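PDB 3OTT: Two-component system sensor histidine kinase from Bacteroides thetaiotaomicron, which probably senses saccharides through this two-propeller extracellular part and relays the signal by transferring phosphate from ATP to a histidine. Local coordinates for residues N475-P479 with N520-C524; D527-W531 with R540-K544. One frame throughout, in Å; residues are numbered along the deposited sequence.

Contact 1 (N475-P479 with N520-C524); sequences NQIIP and NYLLC
Q476 turns CG beside its backbone N (chi1 -78°) and bends again at chi2, which brings its amide NE2 over the Y521 ring; I478, with CG1 likewise beside its N and CG2 anti to it, sends both branches at 520-524. The two strands are the first, innermost ones of successive four-stranded blades of a beta-propeller. They run nearly parallel (19° between directions), with axes 7.3 Å apart at the closest, and they meet by side chains, since each makes its backbone pairs with the second strand of its own blade. Classic bulges occur in both: N475 and Q476 face L488, N520 and Y521 face G533. Q476 NE2 stands 3.5 Å above the Y521 ring plane, over its centre. The same NE2 lies 3.1 Å from L522 O, but the angle is too poor for a hydrogen bond. The I478 and L522 side chains pass alongside one another, each heading toward the other's strand, tightly where I478 CG1 meets L522 CD1 at 3.4 Å. Y423 from the preceding blade touches Q476 and I478, while M564 from the following one touches Y521 and L523, so the contact is one blade-to-blade interface of the propeller. I478 reaches further along 520-524 by two separate methyls: CD1 lies 3.8 Å from L523 CA, and CG2 lies 3.8 Å from C524 CB.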
# COMPACT_ATOMS: atom_id res chain seq x y z
N ASN B 475 -23.41 19.26 -19.95
CA ASN B 475 -22.68 19.02 -18.71
C ASN B 475 -23.57 18.74 -17.50
O ASN B 475 -23.28 17.82 -16.79
CB ASN B 475 -21.64 20.13 -18.38
CG ASN B 475 -20.26 19.97 -19.14
OD1 ASN B 475 -20.20 19.64 -20.32
ND2 ASN B 475 -19.16 20.26 -18.42
N GLN B 476 -24.56 19.59 -17.22
CA GLN B 476 -25.41 19.56 -16.00
C GLN B 476 -26.82 20.08 -16.32
O GLN B 476 -27.00 21.04 -17.10
CB GLN B 476 -24.90 20.51 -14.91
CG GLN B 476 -23.72 20.06 -14.11
CD GLN B 476 -22.72 21.19 -13.85
OE1 GLN B 476 -22.14 21.74 -14.77
NE2 GLN B 476 -22.52 21.51 -12.61
N ILE B 477 -27.81 19.45 -15.72
CA ILE B 477 -29.19 19.81 -15.94
C ILE B 477 -29.75 19.95 -14.52
O ILE B 477 -29.54 19.06 -13.71
CB ILE B 477 -29.94 18.75 -16.80
CG1 ILE B 477 -29.70 17.31 -16.29
CG2 ILE B 477 -29.49 18.82 -18.26
CD1 ILE B 477 -30.44 16.18 -17.04
N ILE B 478 -30.44 21.06 -14.22
CA ILE B 478 -30.94 21.34 -12.87
C ILE B 478 -32.41 21.85 -12.84
O ILE B 478 -32.75 22.83 -13.53
CB ILE B 478 -29.96 22.30 -12.12
CG1 ILE B 478 -28.52 21.78 -12.32
CG2 ILE B 478 -30.36 22.46 -10.63
CD1 ILE B 478 -27.58 21.91 -11.21
N PRO B 479 -33.31 21.15 -12.10
CA PRO B 479 -34.65 21.70 -11.94
C PRO B 479 -34.66 22.99 -11.10
O PRO B 479 -33.85 23.17 -10.21
CB PRO B 479 -35.45 20.58 -11.20
CG PRO B 479 -34.40 19.79 -10.46
CD PRO B 479 -33.12 19.89 -11.35
N ASN B 520 -19.29 27.21 -17.42
CA ASN B 520 -18.87 25.84 -17.30
C ASN B 520 -19.29 25.21 -15.97
O ASN B 520 -18.84 24.14 -15.65
CB ASN B 520 -17.34 25.69 -17.49
CG ASN B 520 -16.58 26.14 -16.25
OD1 ASN B 520 -16.86 27.21 -15.70
ND2 ASN B 520 -15.64 25.29 -15.77
N TYR B 521 -20.18 25.86 -15.22
CA TYR B 521 -20.67 25.28 -14.00
C TYR B 521 -22.02 25.83 -13.66
O TYR B 521 -22.28 27.03 -13.81
CB TYR B 521 -19.74 25.53 -12.79
CG TYR B 521 -19.82 24.38 -11.80
CD1 TYR B 521 -20.80 24.34 -10.82
CD2 TYR B 521 -18.91 23.30 -11.87
CE1 TYR B 521 -20.91 23.22 -9.94
CE2 TYR B 521 -18.99 22.21 -11.00
CZ TYR B 521 -19.99 22.17 -10.03
OH TYR B 521 -20.06 21.07 -9.13
N LEU B 522 -22.87 24.96 -13.12
CA LEU B 522 -24.23 25.36 -12.79
C LEU B 522 -24.76 24.69 -11.51
O LEU B 522 -24.49 23.55 -11.28
CB LEU B 522 -25.14 25.06 -13.97
CG LEU B 522 -26.55 25.59 -14.27
CD1 LEU B 522 -27.53 24.50 -14.15
CD2 LEU B 522 -27.05 26.89 -13.62
N LEU B 523 -25.51 25.45 -10.71
CA LEU B 523 -26.11 24.99 -9.48
C LEU B 523 -27.31 25.84 -9.05
O LEU B 523 -27.46 26.99 -9.50
CB LEU B 523 -25.08 24.82 -8.34
CG LEU B 523 -24.43 25.88 -7.45
CD1 LEU B 523 -25.46 26.69 -6.59
CD2 LEU B 523 -23.45 25.23 -6.47
N CYS B 524 -28.18 25.25 -8.23
CA CYS B 524 -29.34 25.93 -7.64
C CYS B 524 -29.22 25.86 -6.13
O CYS B 524 -28.90 24.80 -5.60
CB CYS B 524 -30.66 25.27 -8.04
SG CYS B 524 -32.22 26.24 -7.61

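Contact 2 (D527-W531 with R540-K544)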
# COMPACT_ATOMS: atom_id res chain seq x y z
N ASP B 527 -32.52 28.72 -1.67
CA ASP B 527 -33.54 29.77 -1.88
C ASP B 527 -34.07 29.70 -3.32
O ASP B 527 -34.88 30.54 -3.72
CB ASP B 527 -32.97 31.17 -1.58
CG ASP B 527 -32.93 31.48 -0.06
OD1 ASP B 527 -34.01 31.75 0.54
OD2 ASP B 527 -31.83 31.50 0.53
N GLY B 528 -33.61 28.70 -4.08
CA GLY B 528 -33.94 28.60 -5.50
C GLY B 528 -33.32 29.55 -6.53
O GLY B 528 -33.88 29.70 -7.65
N LEU B 529 -32.20 30.20 -6.21
CA LEU B 529 -31.50 31.05 -7.20
C LEU B 529 -30.49 30.20 -7.91
O LEU B 529 -30.02 29.24 -7.33
CB LEU B 529 -30.86 32.28 -6.57
CG LEU B 529 -31.95 33.23 -6.03
CD1 LEU B 529 -31.63 33.80 -4.68
CD2 LEU B 529 -32.17 34.31 -6.99
N LEU B 530 -30.18 30.50 -9.17
CA LEU B 530 -29.17 29.72 -9.93
C LEU B 530 -27.82 30.37 -9.90
O LEU B 530 -27.70 31.56 -10.09
CB LEU B 530 -29.56 29.62 -11.39
CG LEU B 530 -30.39 28.47 -11.95
CD1 LEU B 530 -31.29 27.94 -10.93
CD2 LEU B 530 -31.18 28.95 -13.14
N TRP B 531 -26.79 29.56 -9.79
CA TRP B 531 -25.42 30.06 -9.83
C TRP B 531 -24.72 29.47 -11.05
O TRP B 531 -24.68 28.21 -11.22
CB TRP B 531 -24.71 29.71 -8.52
CG TRP B 531 -25.28 30.48 -7.34
CD1 TRP B 531 -26.38 30.17 -6.65
CD2 TRP B 531 -24.80 31.71 -6.80
NE1 TRP B 531 -26.62 31.11 -5.66
CE2 TRP B 531 -25.66 32.08 -5.75
CE3 TRP B 531 -23.70 32.55 -7.12
CZ2 TRP B 531 -25.45 33.22 -4.95
CZ3 TRP B 531 -23.49 33.68 -6.36
CH2 TRP B 531 -24.36 34.01 -5.28
N ARG B 540 -25.36 35.17 -10.59
CA ARG B 540 -26.53 34.72 -9.84
C ARG B 540 -27.78 35.08 -10.62
O ARG B 540 -27.98 36.20 -10.97
CB ARG B 540 -26.57 35.38 -8.46
CG ARG B 540 -27.70 34.85 -7.60
CD ARG B 540 -27.78 35.53 -6.22
NE ARG B 540 -28.10 36.94 -6.43
CZ ARG B 540 -27.97 37.91 -5.53
NH1 ARG B 540 -27.50 37.70 -4.31
NH2 ARG B 540 -28.29 39.12 -5.88
N ILE B 541 -28.64 34.10 -10.86
CA ILE B 541 -29.82 34.26 -11.66
C ILE B 541 -31.07 33.98 -10.83
O ILE B 541 -31.13 32.97 -10.15
CB ILE B 541 -29.80 33.25 -12.81
CG1 ILE B 541 -28.69 33.62 -13.79
CG2 ILE B 541 -31.14 33.20 -13.58
CD1 ILE B 541 -28.32 32.46 -14.75
N ASN B 542 -32.06 34.87 -10.91
CA ASN B 542 -33.35 34.56 -10.30
C ASN B 542 -34.37 34.11 -11.38
O ASN B 542 -34.77 34.90 -12.23
CB ASN B 542 -33.83 35.74 -9.44
CG ASN B 542 -35.20 35.49 -8.78
OD1 ASN B 542 -35.94 34.54 -9.11
ND2 ASN B 542 -35.55 36.39 -7.86
N PRO B 543 -34.78 32.84 -11.34
CA PRO B 543 -35.53 32.28 -12.45
C PRO B 543 -36.97 32.72 -12.45
O PRO B 543 -37.65 32.53 -13.44
CB PRO B 543 -35.45 30.74 -12.21
CG PRO B 543 -34.59 30.55 -11.03
CD PRO B 543 -34.55 31.83 -10.28
N LYS B 544 -37.46 33.33 -11.35
CA LYS B 544 -38.79 33.94 -11.36
C LYS B 544 -38.96 35.02 -12.41
O LYS B 544 -39.97 35.08 -13.09
CB LYS B 544 -39.19 34.52 -9.99
CG LYS B 544 -39.48 33.47 -8.92
CD LYS B 544 -39.74 34.10 -7.55
CE LYS B 544 -39.62 33.00 -6.44
NZ LYS B 544 -40.88 32.18 -6.42
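L530 and I541 form an antiparallel hydrogen-bonded pair in the hairpin of strands 530-534 and 537-542, the second and third of a propeller blade. Backbone bonds come first: L530 N donates to I541 O and I541 N to L530 O, both at 2.8 Å. L530 O also receives a CA-H contact from R540 CA, 3.4 Å away. The next pair, W531 with R540, is non-hydrogen-bonded and is joined by its side chains.

In the aromatic contact of this pair, the aliphatic part of R540 runs beside the W531 indole in the same direction. R540 CB sits over the W531 six-membered ring, 4.0 Å from its centroid and 7° off the normal, a CH-pi contact; further out, R540 CD comes to 3.5 Å from W531 CZ2. With CG anti to the backbone N (chi1 -175°) the arginine keeps its methylenes over the ring, and the bend at chi3 helps turn the guanidinium plane 76° from the indole, so the two planes are not stacked. NH1 is gripped instead by the carbonyls of R584 and K585, while the indole NE1 donates to D525.

Apolar contacts complete the pairing. The L529 side chain slants across that of N542, L529 CD2 reaching N542 CB at 3.3 Å. On the face opposite the indole, L530 CB meets I541 CB, and L530 CD1 lies 4.2 Å from P543 CG.

One polar bond is local to 540-544: N542 OD1 accepts from K544 N, an Asx turn at the end of strand 537-542.

In the blade, strand 530-534 pairs with the inner strand 519-524, and R540 bonds by backbone to Q549 of the outermost strand 547-552, while L530 and P543 both touch W486 on strand 485-489 of the preceding blade.

In the fold
Contacts 1 and 2 share one blade, built of strands 519-524, 530-534, 537-542 and 547-552: contact 1 sets its inner strand against the previous blade, contact 2 pairs its two middle strands. Their centres are about 12 Å apart. Strands 519-524 and 530-534 are neighbours in the sheet, and a probable hydrogen bond from W531 N to L523 O, 2.7 Å, links the contacts directly. C524 also packs on 527-531, its SG 3.8 Å from L530 CD1. None of the residues around the hexatantalum dodecabromide cluster belongs to either contact; the centres of contacts 1 and 2 lie about 33 and 38 Å from the centre of the chain, on the same side.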